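Long-range contacts in ferric iron-binding protein HitA (Pseudomonas aeruginosa PAO1, PDB 6IWF), which binds ferric iron, is implicated in gallium internalization, and probably serves as a periplasmic solute-binding protein for an uptake system: residues 6-11 and 50-55; 72-77 and 230-235; 104-109 and 188-193; 179-184 and 199-204. All coordinates share one frame; numbering follows the deposited sequence.

Contact 1. Residues 6-11 and 50-55; sequences TLYNGQ and ARSPAD
Ala54 sets its methyl squarely on the phenol ring of Tyr8: CB of Ala54 stands 3.5 Å from the centroid of the Tyr8 ring, only 4° off the ring normal, a CH-pi contact with all six ring carbons at nearly equal range. The ring reaches this place because CG lies anti to the carbonyl carbon (chi1 -83°), which swings it out from strand 4-9 toward the loop. Beside it, two bonds join Thr6 and Asp55. The amide N of Asp55 gives to Thr6 O at 2.9 Å, and the amide N of Thr6 gives to Asp55 OD2 at 2.8 Å, nearly straight (166°) and on the anti lone pair of the carboxylate. Asp55 thus grips Thr6 with both backbone and side chain, while OD1 is taken by Ser235. Thr6 CB also comes close, 3.3 Å from Pro53 O. In this tight part Tyr8, Ala54 and Asp55 are buried. The outer side is looser: Pro53 is exposed and only brushes the ring's end, with CD 3.5 Å from Tyr8 OH. Ser52 OG accepts from the amide of Ala54, an ST turn that shapes the loop, and Glu48 binds both Ser52 OG and Tyr8 OH. The loop leads from helix 38-48 into strand 56-59, which runs parallel to strand 4-9, with Leu41 and Ile45 of that helix packed on Tyr8.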
# COMPACT_ATOMS: atom_id res chain seq x y z
N THR A 6 -15.94 2.79 15.58
CA THR A 6 -16.20 2.64 14.15
C THR A 6 -14.86 2.73 13.43
O THR A 6 -14.15 3.73 13.58
CB THR A 6 -17.17 3.70 13.64
OG1 THR A 6 -18.41 3.60 14.35
CG2 THR A 6 -17.43 3.49 12.15
N LEU A 7 -14.51 1.68 12.69
CA LEU A 7 -13.28 1.62 11.90
C LEU A 7 -13.65 1.78 10.44
O LEU A 7 -14.40 0.95 9.90
CB LEU A 7 -12.55 0.29 12.12
CG LEU A 7 -11.35 0.03 11.19
CD1 LEU A 7 -10.26 1.07 11.48
CD2 LEU A 7 -10.81 -1.40 11.36
N TYR A 8 -13.14 2.83 9.81
CA TYR A 8 -13.21 2.97 8.36
C TYR A 8 -12.01 2.24 7.78
O TYR A 8 -10.86 2.68 7.96
CB TYR A 8 -13.19 4.45 7.95
CG TYR A 8 -14.54 5.14 8.01
CD1 TYR A 8 -15.56 4.65 8.83
CD2 TYR A 8 -14.80 6.28 7.26
CE1 TYR A 8 -16.79 5.28 8.89
CE2 TYR A 8 -16.04 6.91 7.32
CZ TYR A 8 -17.02 6.41 8.14
OH TYR A 8 -18.25 7.03 8.21
N ASN A 9 -12.25 1.11 7.09
CA ASN A 9 -11.17 0.22 6.67
C ASN A 9 -11.01 0.26 5.15
O ASN A 9 -11.79 -0.36 4.41
CB ASN A 9 -11.40 -1.22 7.12
CG ASN A 9 -10.31 -2.14 6.62
OD1 ASN A 9 -9.16 -1.73 6.51
ND2 ASN A 9 -10.67 -3.39 6.28
N GLY A 10 -9.96 0.96 4.71
CA GLY A 10 -9.49 0.93 3.34
C GLY A 10 -8.48 -0.16 3.04
O GLY A 10 -8.17 -0.40 1.87
N GLN A 11 -7.95 -0.82 4.07
CA GLN A 11 -7.10 -1.99 3.86
C GLN A 11 -7.97 -3.19 3.48
O GLN A 11 -9.20 -3.11 3.44
CB GLN A 11 -6.28 -2.31 5.10
CG GLN A 11 -4.79 -2.03 4.97
CD GLN A 11 -4.07 -3.04 4.09
OE1 GLN A 11 -4.68 -3.73 3.27
NE2 GLN A 11 -2.76 -3.11 4.24
N ALA A 50 -18.13 16.85 10.97
CA ALA A 50 -18.25 16.60 12.41
C ALA A 50 -19.21 15.46 12.71
O ALA A 50 -19.09 14.81 13.75
CB ALA A 50 -18.71 17.88 13.12
N ARG A 51 -20.16 15.21 11.81
CA ARG A 51 -21.12 14.12 11.97
C ARG A 51 -20.54 12.76 11.63
O ARG A 51 -21.26 11.76 11.77
CB ARG A 51 -22.36 14.38 11.10
CG ARG A 51 -23.10 15.67 11.42
CD ARG A 51 -24.30 15.83 10.50
NE ARG A 51 -25.13 16.98 10.88
CZ ARG A 51 -26.28 17.30 10.29
NH1 ARG A 51 -26.75 16.56 9.29
NH2 ARG A 51 -26.96 18.36 10.70
N SER A 52 -19.29 12.69 11.18
CA SER A 52 -18.72 11.41 10.80
C SER A 52 -18.69 10.49 12.01
O SER A 52 -18.17 10.88 13.07
CB SER A 52 -17.31 11.55 10.24
OG SER A 52 -16.82 10.27 9.84
N PRO A 53 -19.22 9.27 11.90
CA PRO A 53 -19.09 8.31 13.00
C PRO A 53 -17.71 7.68 13.10
O PRO A 53 -17.45 6.96 14.08
CB PRO A 53 -20.15 7.26 12.66
CG PRO A 53 -20.17 7.26 11.16
CD PRO A 53 -19.91 8.69 10.74
N ALA A 54 -16.81 7.95 12.15
CA ALA A 54 -15.52 7.29 12.12
C ALA A 54 -14.68 7.66 13.34
O ALA A 54 -14.55 8.84 13.68
CB ALA A 54 -14.76 7.65 10.84
N ASP A 55 -14.11 6.65 13.99
CA ASP A 55 -13.17 6.87 15.07
C ASP A 55 -11.73 6.66 14.64
O ASP A 55 -10.85 7.41 15.08
CB ASP A 55 -13.50 5.93 16.24
CG ASP A 55 -14.86 6.22 16.84
OD1 ASP A 55 -15.04 7.36 17.34
OD2 ASP A 55 -15.73 5.33 16.79

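Contact 2. Residues 72-77 and 230-235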
# COMPACT_ATOMS: atom_id res chain seq x y z
N GLY A 72 -6.53 18.95 8.65
CA GLY A 72 -6.74 19.07 10.08
C GLY A 72 -7.75 18.10 10.64
O GLY A 72 -8.24 18.31 11.76
N LEU A 73 -8.06 17.03 9.92
CA LEU A 73 -9.11 16.11 10.34
C LEU A 73 -8.61 15.00 11.26
O LEU A 73 -9.43 14.27 11.82
CB LEU A 73 -9.79 15.50 9.11
CG LEU A 73 -10.78 16.46 8.45
CD1 LEU A 73 -11.09 16.07 7.02
CD2 LEU A 73 -12.05 16.51 9.29
N LEU A 74 -7.30 14.87 11.43
CA LEU A 74 -6.71 13.77 12.18
C LEU A 74 -6.16 14.25 13.52
O LEU A 74 -5.49 15.29 13.59
CB LEU A 74 -5.60 13.11 11.36
CG LEU A 74 -6.02 12.64 9.97
CD1 LEU A 74 -4.83 11.91 9.27
CD2 LEU A 74 -7.24 11.73 10.01
N ALA A 75 -6.42 13.47 14.57
CA ALA A 75 -5.94 13.79 15.91
C ALA A 75 -4.46 13.47 16.05
O ALA A 75 -3.98 12.46 15.52
CB ALA A 75 -6.74 13.01 16.95
N LYS A 76 -3.73 14.31 16.78
CA LYS A 76 -2.35 13.98 17.11
C LYS A 76 -2.32 12.67 17.90
O LYS A 76 -3.14 12.44 18.79
CB LYS A 76 -1.71 15.13 17.91
CG LYS A 76 -0.67 14.73 18.96
CD LYS A 76 0.64 14.22 18.37
CE LYS A 76 1.79 14.39 19.38
NZ LYS A 76 1.93 13.23 20.32
N LEU A 77 -1.40 11.78 17.54
CA LEU A 77 -1.28 10.50 18.21
C LEU A 77 -0.45 10.62 19.49
O LEU A 77 0.46 11.45 19.59
CB LEU A 77 -0.63 9.47 17.28
CG LEU A 77 -1.49 9.02 16.10
CD1 LEU A 77 -0.62 8.25 15.10
CD2 LEU A 77 -2.66 8.17 16.58
N ALA A 230 -5.00 6.25 11.59
CA ALA A 230 -5.15 7.55 12.22
C ALA A 230 -6.43 7.55 13.05
O ALA A 230 -7.37 6.81 12.77
CB ALA A 230 -5.19 8.68 11.19
N VAL A 231 -6.43 8.39 14.08
CA VAL A 231 -7.61 8.70 14.89
C VAL A 231 -8.26 9.97 14.34
O VAL A 231 -7.57 10.96 14.09
CB VAL A 231 -7.21 8.90 16.36
CG1 VAL A 231 -8.42 9.38 17.19
CG2 VAL A 231 -6.63 7.61 16.91
N LEU A 232 -9.58 9.96 14.19
CA LEU A 232 -10.27 11.15 13.69
C LEU A 232 -10.40 12.18 14.80
O LEU A 232 -10.73 11.84 15.94
CB LEU A 232 -11.65 10.79 13.13
CG LEU A 232 -11.73 10.20 11.72
CD1 LEU A 232 -11.02 11.12 10.72
CD2 LEU A 232 -11.17 8.78 11.65
N LYS A 233 -10.13 13.45 14.47
CA LYS A 233 -10.25 14.51 15.46
C LYS A 233 -11.67 14.60 16.00
O LYS A 233 -11.87 14.95 17.17
CB LYS A 233 -9.83 15.84 14.84
CG LYS A 233 -9.26 16.84 15.82
CD LYS A 233 -8.16 17.66 15.17
CE LYS A 233 -8.22 19.12 15.58
NZ LYS A 233 -7.03 19.85 15.05
N SER A 234 -12.65 14.27 15.17
CA SER A 234 -14.07 14.33 15.51
C SER A 234 -14.53 13.18 16.41
O SER A 234 -15.67 13.21 16.87
CB SER A 234 -14.90 14.33 14.23
OG SER A 234 -14.80 13.09 13.54
N SER A 235 -13.68 12.18 16.67
CA SER A 235 -14.13 11.00 17.39
C SER A 235 -14.62 11.37 18.78
O SER A 235 -13.98 12.16 19.49
CB SER A 235 -13.00 9.97 17.47
OG SER A 235 -13.28 8.96 18.44
O HOH W 1 -12.15 14.71 12.34
O HOH W 2 -4.24 10.17 14.28
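Gly72 O lies 3.5 Å from Lys233 CD, beside the bent aliphatic chain of that exposed lysine, at the start of a single beta bridge, Leu74 with Leu232, where the loop after helix 63-70 meets the end of strand 224-231. With positive phi, Gly72 closes the helix in a Schellman motif. Leu73 O then takes the first of the two backbone hydrogen bonds that flank the bridge, from Lys233 N, almost straight (173°, 2.9 Å), and the same oxygen also accepts from a water that receives the amide of Ser234. The CB of Leu74 points away overall, though it still touches the strand, and its CG, anti to the carbonyl carbon (chi1 -55°), brings both methyls back: CD1 meets Ala230 CB at 3.8 Å and CD2 meets Leu232 CD1 at 3.9 Å. Leu68 and Ala69 of helix 63-70 also touch this leucine, which joins helix and strand in one apolar cluster. Ala75 N gives the second bond, to Val231 O at 2.8 Å, and the alanine methyl lies against Val231 CG1. Past the solvent-facing Lys76, Leu77 closes the contact. It packs with Val231 on Val245 of helix 238-248, so the loop, strand and helix share a core here, and its CD2 reaches the other branch of the valine, 4.0 Å from Val231 CG2.

Contact 3. Residues 104-109 and 188-193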
# COMPACT_ATOMS: atom_id res chain seq x y z
N ARG A 104 6.92 -2.80 -4.35
CA ARG A 104 6.61 -3.15 -5.73
C ARG A 104 7.57 -4.23 -6.21
O ARG A 104 8.74 -4.28 -5.81
CB ARG A 104 6.70 -1.92 -6.64
CG ARG A 104 5.82 -0.75 -6.17
CD ARG A 104 4.39 -1.00 -6.49
NE ARG A 104 4.12 -1.04 -7.93
CZ ARG A 104 2.92 -1.32 -8.41
NH1 ARG A 104 1.93 -1.57 -7.57
NH2 ARG A 104 2.71 -1.35 -9.72
N VAL A 105 7.06 -5.11 -7.06
CA VAL A 105 7.83 -6.20 -7.64
C VAL A 105 7.42 -6.36 -9.10
O VAL A 105 6.50 -5.70 -9.59
CB VAL A 105 7.63 -7.53 -6.88
CG1 VAL A 105 8.10 -7.39 -5.44
CG2 VAL A 105 6.17 -7.96 -6.93
N LEU A 106 8.12 -7.26 -9.79
CA LEU A 106 7.75 -7.71 -11.13
C LEU A 106 7.44 -9.21 -11.03
O LEU A 106 8.35 -10.03 -10.88
CB LEU A 106 8.88 -7.42 -12.14
CG LEU A 106 8.58 -7.79 -13.60
CD1 LEU A 106 7.57 -6.83 -14.22
CD2 LEU A 106 9.89 -7.76 -14.37
N ALA A 107 6.16 -9.58 -11.07
CA ALA A 107 5.83 -11.00 -11.12
C ALA A 107 6.05 -11.49 -12.54
O ALA A 107 5.78 -10.75 -13.50
CB ALA A 107 4.39 -11.25 -10.68
N TYR A 108 6.60 -12.69 -12.69
CA TYR A 108 6.86 -13.19 -14.04
C TYR A 108 6.68 -14.70 -14.08
O TYR A 108 6.76 -15.39 -13.06
CB TYR A 108 8.26 -12.80 -14.53
CG TYR A 108 9.41 -13.52 -13.85
CD1 TYR A 108 9.85 -13.14 -12.59
CD2 TYR A 108 10.08 -14.56 -14.49
CE1 TYR A 108 10.90 -13.78 -11.96
CE2 TYR A 108 11.15 -15.23 -13.86
CZ TYR A 108 11.55 -14.83 -12.59
OH TYR A 108 12.60 -15.46 -11.95
N ASN A 109 6.42 -15.20 -15.29
CA ASN A 109 6.26 -16.63 -15.53
C ASN A 109 7.57 -17.16 -16.10
O ASN A 109 7.91 -16.82 -17.24
CB ASN A 109 5.11 -16.89 -16.50
CG ASN A 109 4.88 -18.37 -16.76
OD1 ASN A 109 5.71 -19.22 -16.40
ND2 ASN A 109 3.76 -18.70 -17.38
N VAL A 188 -0.17 -13.64 -19.56
CA VAL A 188 0.73 -12.52 -19.80
C VAL A 188 2.04 -12.87 -19.12
O VAL A 188 2.06 -13.56 -18.10
CB VAL A 188 0.13 -11.18 -19.28
CG1 VAL A 188 0.08 -11.13 -17.74
CG2 VAL A 188 0.92 -10.00 -19.85
N ASP A 189 3.16 -12.42 -19.72
CA ASP A 189 4.46 -12.91 -19.27
C ASP A 189 4.84 -12.35 -17.90
O ASP A 189 5.52 -13.03 -17.13
CB ASP A 189 5.56 -12.56 -20.28
CG ASP A 189 5.41 -13.30 -21.60
OD1 ASP A 189 4.54 -14.21 -21.71
OD2 ASP A 189 6.16 -12.97 -22.55
N MET A 190 4.44 -11.11 -17.59
CA MET A 190 4.83 -10.49 -16.33
C MET A 190 3.77 -9.47 -15.92
O MET A 190 2.90 -9.10 -16.71
CB MET A 190 6.22 -9.83 -16.46
CG MET A 190 6.31 -8.73 -17.48
SD MET A 190 8.03 -8.33 -17.90
CE MET A 190 8.68 -9.90 -18.05
N ALA A 191 3.86 -8.98 -14.68
CA ALA A 191 2.95 -7.94 -14.23
C ALA A 191 3.60 -7.12 -13.13
O ALA A 191 4.35 -7.66 -12.31
CB ALA A 191 1.62 -8.52 -13.73
N LEU A 192 3.29 -5.82 -13.13
CA LEU A 192 3.74 -4.88 -12.10
C LEU A 192 2.72 -4.89 -10.97
O LEU A 192 1.56 -4.53 -11.19
CB LEU A 192 3.85 -3.49 -12.71
CG LEU A 192 4.86 -3.31 -13.84
CD1 LEU A 192 4.72 -1.94 -14.45
CD2 LEU A 192 6.28 -3.52 -13.28
N ILE A 193 3.13 -5.31 -9.78
CA ILE A 193 2.22 -5.50 -8.64
C ILE A 193 2.99 -5.30 -7.34
O ILE A 193 4.21 -5.27 -7.32
CB ILE A 193 1.56 -6.90 -8.62
CG1 ILE A 193 2.65 -7.98 -8.58
CG2 ILE A 193 0.59 -7.10 -9.77
CD1 ILE A 193 2.17 -9.29 -7.99
O HOH W 3 0.15 -2.35 -11.41
O HOH W 4 2.59 -16.04 -18.37
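Leu106 and Met190 pack together on one face of an antiparallel strand pair, 104-108 with 190-193, a face shared with Tyr108 and Leu192. CB of Met190 lies 3.1 Å from Ala107 O; with CG between the backbone N and the carbonyl carbon (chi1 62°), the chain is carried alongside Leu106. CB and CG of Met190 each lie 4.0 Å from Leu106 CD1, and SD rests against both methyls of that leucine; Leu118 touches the methionine from a loop. The same CD1 also meets Leu192 CD2 at 3.7 Å. The opposite face carries Val105, Ala107, Ala191 and Ile193, where Ile193 sends CG1 to Val105 CG2 and CD1 to Ala107 CB. The backbones are joined by Ala107 N to Ala191 O and Ala191 N to Ala107 O, each 2.9 Å, and by Val105 N to Ile193 O at 2.9 Å; the return bond from Ile193 N to Val105 O is weak. Asn109 N continues the pairing to Asp189 O. At the far end the Arg104 guanidinium lies with one face over Ile193 C, while a water in its plane bridges NH2 to Leu192 O. Met180 of helix 176-184 covers Ala107 and Ile193. This antiparallel pair belongs to the sheet core of one lobe of the periplasmic-binding-protein fold, consistent with the family, and strand 190-194 leads directly to the iron-binding Tyr196 and Tyr197.

Contact 4. Residues 179-184 and 199-204; sequences AMKAVE and YTLKKE
Leu201 pushes its two methyls between Met180, Lys181 and Glu184, the main apolar bridge of a helix-helix packing in which helices 176-184 and 196-205 flank strand 190-194 in sequence. The local axes stay 10.9 Å apart and cross at -60°, so the helices meet through side chains and the backbones keep their distance. With CG anti to the backbone N (chi1 -174°), Leu201 extends straight off its helix and divides its branches. CD2 goes to the buried side, 3.9 Å from Met180 CG and 4.0 Å from Glu184 CB. CD1 goes to the outer side and lies along Lys181, whose extended chain passes it at CG and CE, the latter 3.9 Å away. Met180, bent at chi2 and chi3, also packs on Trp198, and its side chain comes within about 4 Å of that of Tyr197, an iron ligand seen in a structure of this protein. The carboxylate of Glu184 turns to other partners: OE1 is bonded by Ser210 OG and OE2 by the amide of Asn209, so the acid is satisfied and its CB and CG are left to serve the apolar contact. At the exposed rim Lys181 and Glu204 probably attract each other weakly, beyond salt-bridge range: Lys181 NZ stays 4.2 Å from Glu204 OE1.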
# COMPACT_ATOMS: atom_id res chain seq x y z
N ALA A 179 -4.50 -9.63 -12.56
CA ALA A 179 -3.19 -9.55 -13.21
C ALA A 179 -2.24 -10.63 -12.69
O ALA A 179 -1.47 -11.23 -13.47
CB ALA A 179 -2.58 -8.16 -12.99
N MET A 180 -2.26 -10.89 -11.38
CA MET A 180 -1.38 -11.90 -10.80
C MET A 180 -1.78 -13.29 -11.27
O MET A 180 -0.92 -14.11 -11.62
CB MET A 180 -1.41 -11.82 -9.27
CG MET A 180 -0.56 -12.85 -8.54
SD MET A 180 1.23 -12.55 -8.68
CE MET A 180 1.70 -13.84 -9.84
N LYS A 181 -3.08 -13.59 -11.29
CA LYS A 181 -3.48 -14.88 -11.81
C LYS A 181 -3.19 -14.99 -13.31
O LYS A 181 -2.91 -16.10 -13.79
CB LYS A 181 -4.97 -15.12 -11.51
CG LYS A 181 -5.24 -15.41 -10.03
CD LYS A 181 -6.74 -15.52 -9.75
CE LYS A 181 -7.03 -15.92 -8.29
NZ LYS A 181 -8.50 -16.11 -8.03
N ALA A 182 -3.23 -13.88 -14.05
CA ALA A 182 -2.92 -13.94 -15.48
C ALA A 182 -1.46 -14.32 -15.71
O ALA A 182 -1.15 -15.06 -16.65
CB ALA A 182 -3.25 -12.62 -16.16
N VAL A 183 -0.55 -13.83 -14.87
CA VAL A 183 0.84 -14.29 -14.96
C VAL A 183 0.93 -15.76 -14.59
O VAL A 183 1.58 -16.55 -15.28
CB VAL A 183 1.76 -13.45 -14.05
CG1 VAL A 183 3.19 -14.01 -14.09
CG2 VAL A 183 1.74 -12.00 -14.47
N GLU A 184 0.28 -16.14 -13.49
CA GLU A 184 0.35 -17.51 -13.02
C GLU A 184 -0.23 -18.49 -14.03
O GLU A 184 0.26 -19.61 -14.16
CB GLU A 184 -0.38 -17.63 -11.68
CG GLU A 184 -0.47 -19.05 -11.15
CD GLU A 184 0.89 -19.60 -10.75
OE1 GLU A 184 1.81 -18.79 -10.48
OE2 GLU A 184 1.04 -20.85 -10.69
N TYR A 199 1.99 -13.76 -2.51
CA TYR A 199 1.90 -14.59 -1.32
C TYR A 199 0.47 -15.02 -1.03
O TYR A 199 0.23 -16.16 -0.61
CB TYR A 199 2.51 -13.86 -0.12
CG TYR A 199 4.01 -13.75 -0.20
CD1 TYR A 199 4.62 -12.69 -0.88
CD2 TYR A 199 4.83 -14.73 0.35
CE1 TYR A 199 6.00 -12.59 -0.97
CE2 TYR A 199 6.20 -14.64 0.26
CZ TYR A 199 6.78 -13.58 -0.40
OH TYR A 199 8.15 -13.50 -0.47
N THR A 200 -0.51 -14.13 -1.23
CA THR A 200 -1.90 -14.52 -1.05
C THR A 200 -2.28 -15.65 -2.00
O THR A 200 -2.92 -16.63 -1.59
CB THR A 200 -2.83 -13.32 -1.24
OG1 THR A 200 -2.47 -12.28 -0.33
CG2 THR A 200 -4.28 -13.74 -0.99
N LEU A 201 -1.88 -15.54 -3.27
CA LEU A 201 -2.20 -16.58 -4.24
C LEU A 201 -1.50 -17.89 -3.91
O LEU A 201 -2.09 -18.97 -4.05
CB LEU A 201 -1.81 -16.11 -5.65
CG LEU A 201 -2.22 -17.05 -6.79
CD1 LEU A 201 -3.73 -17.22 -6.77
CD2 LEU A 201 -1.74 -16.52 -8.14
N LYS A 202 -0.24 -17.82 -3.46
CA LYS A 202 0.47 -19.03 -3.07
C LYS A 202 -0.22 -19.72 -1.90
O LYS A 202 -0.40 -20.95 -1.91
CB LYS A 202 1.92 -18.72 -2.70
CG LYS A 202 2.69 -19.98 -2.31
CD LYS A 202 4.16 -19.73 -2.10
CE LYS A 202 4.84 -21.00 -1.58
NZ LYS A 202 6.32 -20.87 -1.52
N LYS A 203 -0.62 -18.95 -0.88
CA LYS A 203 -1.35 -19.54 0.24
C LYS A 203 -2.59 -20.30 -0.23
O LYS A 203 -2.93 -21.35 0.33
CB LYS A 203 -1.73 -18.44 1.24
CG LYS A 203 -2.47 -18.94 2.48
CD LYS A 203 -2.45 -17.91 3.60
CE LYS A 203 -3.52 -16.84 3.40
NZ LYS A 203 -3.11 -15.75 2.46
N GLU A 204 -3.25 -19.81 -1.27
CA GLU A 204 -4.47 -20.44 -1.75
C GLU A 204 -4.18 -21.68 -2.59
O GLU A 204 -4.86 -22.70 -2.45
CB GLU A 204 -5.31 -19.43 -2.54
CG GLU A 204 -6.52 -20.02 -3.26
CD GLU A 204 -7.37 -18.94 -3.93
OE1 GLU A 204 -6.85 -18.22 -4.81
OE2 GLU A 204 -8.57 -18.82 -3.58

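How the contacts relate
Contacts 1 and 2 adjoin, their centres 11 Å apart: besides the side-chain link from Asp55 to Ser235, Asp55 O probably accepts from the amide N of Leu232 at 3.0 Å. Contacts 3 and 4 form a second cluster, centres 10 Å apart, sharing Met180 and Ile193, and Val183 CG2 packs 3.6 Å from Ala191 CB. The two clusters lie far apart, 34 Å between the centres of contacts 1 and 3, although both reach the same mixed sheet. Iron ligands Tyr196 and Tyr197 follow contact 3 in sequence and start the helix used by contact 4; ligand His12 follows 6-11 directly, and Glu60 comes after strand 56-59, though contact 1 itself lies away from the site.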